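Local coordinates for bifunctional purine biosynthetic protein ADE5,7 (Cryptococcus neoformans var. grubii serotype A, PDB 7LVO) that catalyses, through this N-terminal half, the ATP-dependent joining of glycine to phosphoribosylamine, the second step of de novo purine biosynthesis, at residues A[358-362]-A[363-367]. Sequence-based numbering, arbitrary orientation.
Sequences LLACV and ERRLD
Ala-360 meets Arg-365 where helix 354-362 ends: Ala-360 O takes an almost straight bond from Arg-365 N at 2.8 Å, in the carbonyl plane. The Ala-360 methyl touches the returning chain, CB lying 3.9 Å from Arg-365 O, and lies over one face of the Arg-365 guanidinium, offset toward the rim; a side chain this small lets backbone and arginine come close. Glu-363 N still makes a regular helical bond to Leu-359 O, 2.8 Å. Arg-364, with positive phi (68°), gives a weak bond from its N to Cys-361 O (3.3 Å); with the Arg-365 N to Ala-360 O bond this makes a Schellman motif, which stops the helix and leads the chain into the loop that precedes strand 377-384. The Glu-363 side chain, extended beyond CG, runs alongside Leu-359, and its OE1 reaches Arg-365 NH1 in a salt bridge of 2.8 Å with weak hydrogen-bond geometry. Branched, apolar Val-362 crosses the aliphatic part of Glu-363 obliquely, CG2 meeting Glu-363 CG at 4.0 Å. Arg-365 bends at chi3 (-86°), bringing its guanidinium back beside the helix, where NH2 pairs with Glu-356; two acidic partners probably fix its rotation. A bend at chi2 (-46°) lets Arg-364 NE donate a hydrogen bond to Val-362 O (3.0 Å), which lies near the guanidinium plane, while NE sits well above the carbonyl plane. Buried Cys-361 SG touches Leu-366 CD1, and both side chains pack on Phe-246.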
loop_
_atom_site.group_PDB
_atom_site.type_symbol
_atom_site.label_atom_id
_atom_site.label_comp_id
_atom_site.label_asym_id
_atom_site.label_seq_id
_atom_site.Cartn_x
_atom_site.Cartn_y
_atom_site.Cartn_z
ATOM N N LEU A 358 15.142 -0.974 6.322
ATOM C CA LEU A 358 14.625 0.366 6.062
ATOM C C LEU A 358 15.737 1.409 6.114
ATOM O O LEU A 358 15.742 2.354 5.323
ATOM C CB LEU A 358 13.520 0.699 7.066
ATOM C CG LEU A 358 12.301 -0.222 7.075
ATOM C CD1 LEU A 358 11.332 0.225 8.169
ATOM C CD2 LEU A 358 11.605 -0.212 5.718
ATOM N N LEU A 359 16.680 1.260 7.044
ATOM C CA LEU A 359 17.772 2.218 7.145
ATOM C C LEU A 359 18.746 2.053 5.990
ATOM O O LEU A 359 19.267 3.043 5.466
ATOM C CB LEU A 359 18.498 2.066 8.476
ATOM C CG LEU A 359 17.801 2.655 9.700
ATOM C CD1 LEU A 359 18.566 2.278 10.967
ATOM C CD2 LEU A 359 17.664 4.163 9.590
ATOM N N ALA A 360 19.000 0.810 5.575
ATOM C CA ALA A 360 19.851 0.591 4.410
ATOM C C ALA A 360 19.296 1.298 3.180
ATOM O O ALA A 360 20.059 1.690 2.290
ATOM C CB ALA A 360 20.003 -0.907 4.144
ATOM N N CYS A 361 17.972 1.457 3.104
ATOM C CA CYS A 361 17.378 2.160 1.973
ATOM C C CYS A 361 17.662 3.658 2.045
ATOM O O CYS A 361 18.097 4.268 1.061
ATOM C CB CYS A 361 15.872 1.893 1.931
ATOM S SG CYS A 361 15.442 0.229 1.385
ATOM N N VAL A 362 17.411 4.276 3.202
ATOM C CA VAL A 362 17.633 5.709 3.306
ATOM C C VAL A 362 19.123 6.045 3.334
ATOM O O VAL A 362 19.500 7.178 3.024
ATOM C CB VAL A 362 16.933 6.299 4.540
ATOM C CG1 VAL A 362 15.453 5.962 4.505
ATOM C CG2 VAL A 362 17.582 5.803 5.830
ATOM N N GLU A 363 19.975 5.088 3.700
ATOM C CA GLU A 363 21.419 5.289 3.754
ATOM C C GLU A 363 22.125 4.833 2.483
ATOM O O GLU A 363 23.344 4.982 2.376
ATOM C CB GLU A 363 21.999 4.566 4.970
ATOM C CG GLU A 363 21.507 5.138 6.294
ATOM C CD GLU A 363 22.025 4.387 7.498
ATOM O OE1 GLU A 363 22.803 3.431 7.321
ATOM O OE2 GLU A 363 21.654 4.762 8.633
ATOM N N ARG A 364 21.387 4.286 1.519
ATOM C CA ARG A 364 21.915 3.976 0.192
ATOM C C ARG A 364 22.937 2.841 0.258
ATOM O O ARG A 364 24.035 2.934 -0.292
ATOM C CB ARG A 364 22.521 5.224 -0.461
ATOM C CG ARG A 364 21.720 6.514 -0.223
ATOM C CD ARG A 364 20.210 6.328 -0.448
ATOM N NE ARG A 364 19.462 7.499 0.004
ATOM C CZ ARG A 364 19.124 8.526 -0.762
ATOM N NH1 ARG A 364 19.410 8.548 -2.050
ATOM N NH2 ARG A 364 18.465 9.548 -0.221
ATOM N N ARG A 365 22.558 1.754 0.926
ATOM C CA ARG A 365 23.397 0.566 1.024
ATOM C C ARG A 365 22.554 -0.714 1.017
ATOM O O ARG A 365 22.915 -1.721 1.642
ATOM C CB ARG A 365 24.273 0.620 2.269
ATOM C CG ARG A 365 23.588 1.255 3.474
ATOM C CD ARG A 365 24.500 1.304 4.696
ATOM N NE ARG A 365 24.443 0.070 5.469
ATOM C CZ ARG A 365 23.560 -0.169 6.432
ATOM N NH1 ARG A 365 22.646 0.724 6.771
ATOM N NH2 ARG A 365 23.603 -1.331 7.074
ATOM N N LEU A 366 21.429 -0.695 0.298
ATOM C CA LEU A 366 20.529 -1.846 0.294
ATOM C C LEU A 366 21.204 -3.109 -0.229
ATOM O O LEU A 366 20.830 -4.215 0.164
ATOM C CB LEU A 366 19.292 -1.531 -0.538
ATOM C CG LEU A 366 18.287 -2.676 -0.734
ATOM C CD1 LEU A 366 17.771 -3.189 0.588
ATOM C CD2 LEU A 366 17.145 -2.197 -1.622
ATOM N N ASP A 367 22.205 -2.971 -1.098
ATOM C CA ASP A 367 22.880 -4.137 -1.649
ATOM C C ASP A 367 23.880 -4.759 -0.689
ATOM O O ASP A 367 24.523 -5.749 -1.050
ATOM C CB ASP A 367 23.592 -3.765 -2.956
ATOM C CG ASP A 367 24.833 -2.904 -2.732
ATOM O OD1 ASP A 367 24.834 -2.079 -1.798
ATOM O OD2 ASP A 367 25.797 -3.052 -3.496
#